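Local coordinates for protein 3-carboxy-cis,cis-muconate cycloisomerase (Acinetobacter calcoaceticus, PDB 1Q5N) that belongs to the fumarase/aspartase (lyase) superfamily of largely helical enzymes and assembles as a tetramer, at residues A9-F21 with P332-R344. Sequence-based numbering, arbitrary orientation.
Sequences ASLFYQRDVTEIF and PEIFQLTAGALER
The N-terminal arm of this lyase-superfamily subunit packs on its helical core, the turn between helices 9-12 and 15-20 lying on the long helix 323-351, with Tyr13 resting on Gly340, their CA atoms 4.0 Å apart. Gly340 CA approaches Phe12 O at 3.3 Å in a nearly straight CA-H...O contact, a closeness that the missing side chain permits. One turn further on, Arg344 clasps the end of helix 9-12: its NH2 donates to Ser10 O at 2.9 Å, from above that carbonyl's plane, and, straighter (158°) and in the carbonyl plane, to Tyr13 O at 3.1 Å. Both acceptors lie near the guanidinium plane, whereas Leu11 O sits over its face. In the other direction, Tyr13 sends its hydroxyl to the syn side of Glu333 OE2 (2.7 Å), ring and carboxylate almost perpendicular; Arg301 pairs with the same oxygen. Leu337 CD2 meets the edge of the tyrosine ring. Gln14 lays CB against Ala339 and, bent at chi2 (-81°), turns OE1 back to cap Val17 N, while a water joins Arg15 N to Glu343 OE2. Val17 CG2 packs on Ala339 CB at 3.5 Å. Farther along, Pro332 CA lies over the centre of the Phe21 ring, a CH-pi contact 4.1 Å from its centroid. Helix 15-20 runs nearly antiparallel (167°) to its partner, part of the long-helix bundle that forms the central domain in this superfamily.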
loop_
_atom_site.group_PDB
_atom_site.type_symbol
_atom_site.label_atom_id
_atom_site.label_comp_id
_atom_site.label_asym_id
_atom_site.label_seq_id
_atom_site.Cartn_x
_atom_site.Cartn_y
_atom_site.Cartn_z
ATOM N N ALA A 9 8.218 20.529 -6.788
ATOM C CA ALA A 9 7.352 21.179 -5.820
ATOM C C ALA A 9 6.312 22.009 -6.537
ATOM O O ALA A 9 5.168 22.120 -6.110
ATOM C CB ALA A 9 8.192 22.069 -4.910
ATOM N N SER A 10 6.730 22.559 -7.659
ATOM C CA SER A 10 5.883 23.434 -8.447
ATOM C C SER A 10 4.783 22.669 -9.171
ATOM O O SER A 10 3.683 23.169 -9.432
ATOM C CB SER A 10 6.770 24.165 -9.452
ATOM O OG SER A 10 5.966 24.807 -10.430
ATOM N N LEU A 11 5.106 21.431 -9.488
ATOM C CA LEU A 11 4.191 20.545 -10.182
ATOM C C LEU A 11 3.119 19.890 -9.277
ATOM O O LEU A 11 1.959 19.842 -9.631
ATOM C CB LEU A 11 5.015 19.434 -10.807
ATOM C CG LEU A 11 4.933 19.249 -12.300
ATOM C CD1 LEU A 11 5.698 18.011 -12.631
ATOM C CD2 LEU A 11 3.468 19.158 -12.726
ATOM N N PHE A 12 3.531 19.406 -8.098
ATOM C CA PHE A 12 2.652 18.667 -7.215
ATOM C C PHE A 12 2.197 19.298 -5.901
ATOM O O PHE A 12 1.160 18.925 -5.383
ATOM C CB PHE A 12 3.317 17.331 -6.879
ATOM C CG PHE A 12 3.754 16.548 -8.081
ATOM C CD1 PHE A 12 2.808 16.020 -8.970
ATOM C CD2 PHE A 12 5.116 16.279 -8.295
ATOM C CE1 PHE A 12 3.216 15.237 -10.086
ATOM C CE2 PHE A 12 5.540 15.499 -9.388
ATOM C CZ PHE A 12 4.587 14.959 -10.284
ATOM N N TYR A 13 2.942 20.252 -5.362
ATOM C CA TYR A 13 2.539 20.755 -4.066
ATOM C C TYR A 13 1.921 22.113 -4.105
ATOM O O TYR A 13 1.629 22.642 -5.161
ATOM C CB TYR A 13 3.712 20.749 -3.105
ATOM C CG TYR A 13 4.485 19.441 -3.083
ATOM C CD1 TYR A 13 3.820 18.203 -3.058
ATOM C CD2 TYR A 13 5.880 19.438 -3.037
ATOM C CE1 TYR A 13 4.516 17.005 -3.000
ATOM C CE2 TYR A 13 6.603 18.229 -2.963
ATOM C CZ TYR A 13 5.902 17.005 -2.956
ATOM O OH TYR A 13 6.610 15.804 -2.971
ATOM N N GLN A 14 1.677 22.652 -2.935
ATOM C CA GLN A 14 1.069 23.958 -2.827
ATOM C C GLN A 14 2.058 24.760 -1.991
ATOM O O GLN A 14 2.473 24.320 -0.913
ATOM C CB GLN A 14 -0.295 23.817 -2.166
ATOM C CG GLN A 14 -1.214 25.021 -2.304
ATOM C CD GLN A 14 -0.891 26.122 -1.304
ATOM O OE1 GLN A 14 -0.402 25.860 -0.206
ATOM N NE2 GLN A 14 -1.179 27.364 -1.678
ATOM N N ARG A 15 2.443 25.920 -2.499
ATOM C CA ARG A 15 3.452 26.748 -1.849
ATOM C C ARG A 15 3.346 26.993 -0.321
ATOM O O ARG A 15 4.297 26.757 0.386
ATOM C CB ARG A 15 3.548 28.076 -2.590
ATOM C CG ARG A 15 4.903 28.691 -2.512
ATOM C CD ARG A 15 4.750 30.201 -2.603
ATOM N NE ARG A 15 5.078 30.718 -3.937
ATOM C CZ ARG A 15 4.749 31.939 -4.379
ATOM N NH1 ARG A 15 4.058 32.778 -3.593
ATOM N NH2 ARG A 15 5.137 32.339 -5.595
ATOM N N ASP A 16 2.208 27.443 0.189
ATOM C CA ASP A 16 2.066 27.687 1.627
ATOM C C ASP A 16 2.178 26.418 2.515
ATOM O O ASP A 16 2.841 26.426 3.563
ATOM C CB ASP A 16 0.736 28.419 1.905
ATOM C CG ASP A 16 0.547 29.669 0.998
ATOM O OD1 ASP A 16 1.479 30.515 0.910
ATOM O OD2 ASP A 16 -0.536 29.791 0.355
ATOM N N VAL A 17 1.564 25.313 2.095
ATOM C CA VAL A 17 1.647 24.102 2.879
ATOM C C VAL A 17 3.094 23.566 2.845
ATOM O O VAL A 17 3.571 23.057 3.819
ATOM C CB VAL A 17 0.581 23.079 2.393
ATOM C CG1 VAL A 17 0.792 21.694 3.038
ATOM C CG2 VAL A 17 -0.811 23.636 2.720
ATOM N N THR A 18 3.794 23.708 1.731
ATOM C CA THR A 18 5.191 23.285 1.651
ATOM C C THR A 18 6.086 24.097 2.635
ATOM O O THR A 18 7.049 23.573 3.219
ATOM C CB THR A 18 5.721 23.461 0.193
ATOM O OG1 THR A 18 5.085 22.487 -0.619
ATOM C CG2 THR A 18 7.221 23.224 0.084
ATOM N N GLU A 19 5.763 25.378 2.801
ATOM C CA GLU A 19 6.519 26.231 3.703
ATOM C C GLU A 19 6.265 25.796 5.144
ATOM O O GLU A 19 7.196 25.764 5.940
ATOM C CB GLU A 19 6.101 27.692 3.527
ATOM C CG GLU A 19 7.286 28.666 3.502
ATOM C CD GLU A 19 6.836 30.106 3.177
ATOM O OE1 GLU A 19 6.387 30.372 1.999
ATOM O OE2 GLU A 19 6.932 30.958 4.125
ATOM N N ILE A 20 5.014 25.466 5.481
ATOM C CA ILE A 20 4.726 25.042 6.836
ATOM C C ILE A 20 5.546 23.806 7.238
ATOM O O ILE A 20 5.913 23.666 8.412
ATOM C CB ILE A 20 3.201 24.772 7.029
ATOM C CG1 ILE A 20 2.463 26.113 7.098
ATOM C CG2 ILE A 20 2.920 23.987 8.319
ATOM C CD1 ILE A 20 0.961 25.962 6.979
ATOM N N PHE A 21 5.859 22.942 6.264
ATOM C CA PHE A 21 6.631 21.710 6.501
ATOM C C PHE A 21 8.091 21.771 6.125
ATOM O O PHE A 21 8.784 20.749 6.110
ATOM C CB PHE A 21 5.951 20.514 5.804
ATOM C CG PHE A 21 4.651 20.082 6.483
ATOM C CD1 PHE A 21 4.676 19.353 7.678
ATOM C CD2 PHE A 21 3.405 20.467 5.965
ATOM C CE1 PHE A 21 3.462 19.012 8.368
ATOM C CE2 PHE A 21 2.183 20.135 6.645
ATOM C CZ PHE A 21 2.217 19.414 7.838
ATOM N N PRO A 332 3.784 14.807 6.270
ATOM C CA PRO A 332 3.927 16.045 5.482
ATOM C C PRO A 332 3.622 15.825 3.970
ATOM O O PRO A 332 3.006 16.683 3.325
ATOM C CB PRO A 332 5.414 16.462 5.712
ATOM C CG PRO A 332 5.788 15.750 7.012
ATOM C CD PRO A 332 5.063 14.416 6.907
ATOM N N GLU A 333 4.074 14.702 3.407
ATOM C CA GLU A 333 3.852 14.450 1.979
ATOM C C GLU A 333 2.344 14.397 1.693
ATOM O O GLU A 333 1.902 14.958 0.691
ATOM C CB GLU A 333 4.559 13.159 1.577
ATOM C CG GLU A 333 4.594 12.771 0.101
ATOM C CD GLU A 333 5.522 13.629 -0.737
ATOM O OE1 GLU A 333 6.386 14.297 -0.118
ATOM O OE2 GLU A 333 5.419 13.642 -2.005
ATOM N N ILE A 334 1.542 13.774 2.575
ATOM C CA ILE A 334 0.089 13.673 2.366
ATOM C C ILE A 334 -0.538 15.077 2.336
ATOM O O ILE A 334 -1.305 15.391 1.431
ATOM C CB ILE A 334 -0.560 12.794 3.466
ATOM C CG1 ILE A 334 0.083 11.422 3.388
ATOM C CG2 ILE A 334 -2.110 12.748 3.319
ATOM C CD1 ILE A 334 -0.498 10.376 4.250
ATOM N N PHE A 335 -0.213 15.926 3.314
ATOM C CA PHE A 335 -0.703 17.307 3.312
ATOM C C PHE A 335 -0.301 18.079 2.035
ATOM O O PHE A 335 -1.101 18.773 1.406
ATOM C CB PHE A 335 -0.118 18.076 4.498
ATOM C CG PHE A 335 -1.040 18.164 5.674
ATOM C CD1 PHE A 335 -2.158 19.009 5.626
ATOM C CD2 PHE A 335 -0.744 17.450 6.861
ATOM C CE1 PHE A 335 -2.991 19.169 6.735
ATOM C CE2 PHE A 335 -1.549 17.582 7.984
ATOM C CZ PHE A 335 -2.680 18.454 7.939
ATOM N N GLN A 336 0.967 17.989 1.682
ATOM C CA GLN A 336 1.456 18.686 0.509
ATOM C C GLN A 336 0.814 18.259 -0.810
ATOM O O GLN A 336 0.549 19.122 -1.658
ATOM C CB GLN A 336 2.969 18.545 0.415
ATOM C CG GLN A 336 3.687 19.558 1.261
ATOM C CD GLN A 336 5.175 19.275 1.290
ATOM O OE1 GLN A 336 5.621 18.400 2.022
ATOM N NE2 GLN A 336 5.936 19.976 0.474
ATOM N N LEU A 337 0.551 16.955 -0.990
ATOM C CA LEU A 337 -0.089 16.455 -2.211
ATOM C C LEU A 337 -1.566 16.836 -2.239
ATOM O O LEU A 337 -2.113 17.146 -3.322
ATOM C CB LEU A 337 0.057 14.923 -2.346
ATOM C CG LEU A 337 1.487 14.475 -2.667
ATOM C CD1 LEU A 337 1.712 13.032 -2.359
ATOM C CD2 LEU A 337 1.760 14.745 -4.126
ATOM N N THR A 338 -2.212 16.816 -1.069
ATOM C CA THR A 338 -3.627 17.148 -0.989
ATOM C C THR A 338 -3.862 18.646 -1.294
ATOM O O THR A 338 -4.768 19.007 -2.073
ATOM C CB THR A 338 -4.197 16.826 0.419
ATOM O OG1 THR A 338 -4.042 15.437 0.693
ATOM C CG2 THR A 338 -5.695 17.209 0.508
ATOM N N ALA A 339 -3.052 19.514 -0.676
ATOM C CA ALA A 339 -3.172 20.964 -0.881
ATOM C C ALA A 339 -2.810 21.238 -2.354
ATOM O O ALA A 339 -3.458 22.051 -3.020
ATOM C CB ALA A 339 -2.214 21.731 0.095
ATOM N N GLY A 340 -1.782 20.549 -2.874
ATOM C CA GLY A 340 -1.447 20.723 -4.294
ATOM C C GLY A 340 -2.598 20.276 -5.214
ATOM O O GLY A 340 -2.980 20.958 -6.172
ATOM N N ALA A 341 -3.208 19.143 -4.906
ATOM C CA ALA A 341 -4.292 18.653 -5.760
ATOM C C ALA A 341 -5.511 19.586 -5.670
ATOM O O ALA A 341 -6.199 19.803 -6.657
ATOM C CB ALA A 341 -4.698 17.163 -5.359
ATOM N N LEU A 342 -5.778 20.114 -4.482
ATOM C CA LEU A 342 -6.898 21.044 -4.280
ATOM C C LEU A 342 -6.640 22.328 -5.043
ATOM O O LEU A 342 -7.541 22.869 -5.681
ATOM C CB LEU A 342 -7.050 21.382 -2.797
ATOM C CG LEU A 342 -7.743 20.304 -2.031
ATOM C CD1 LEU A 342 -7.636 20.582 -0.553
ATOM C CD2 LEU A 342 -9.187 20.288 -2.507
ATOM N N GLU A 343 -5.410 22.819 -4.986
ATOM C CA GLU A 343 -5.140 24.047 -5.695
ATOM C C GLU A 343 -5.379 23.907 -7.225
ATOM O O GLU A 343 -5.968 24.798 -7.831
ATOM C CB GLU A 343 -3.710 24.527 -5.414
ATOM C CG GLU A 343 -3.209 25.544 -6.409
ATOM C CD GLU A 343 -1.947 26.207 -5.931
ATOM O OE1 GLU A 343 -2.063 27.212 -5.179
ATOM O OE2 GLU A 343 -0.843 25.707 -6.278
ATOM N N ARG A 344 -4.904 22.828 -7.859
ATOM C CA ARG A 344 -5.139 22.654 -9.286
ATOM C C ARG A 344 -6.639 22.401 -9.586
ATOM O O ARG A 344 -7.187 22.921 -10.560
ATOM C CB ARG A 344 -4.246 21.547 -9.797
ATOM C CG ARG A 344 -2.888 22.131 -10.002
ATOM C CD ARG A 344 -1.862 21.118 -9.903
ATOM N NE ARG A 344 -0.579 21.748 -9.614
ATOM C CZ ARG A 344 -0.035 21.816 -8.391
ATOM N NH1 ARG A 344 -0.646 21.293 -7.334
ATOM N NH2 ARG A 344 1.135 22.422 -8.227
HETATM O O HOH W 1 1.317 26.762 -4.957
#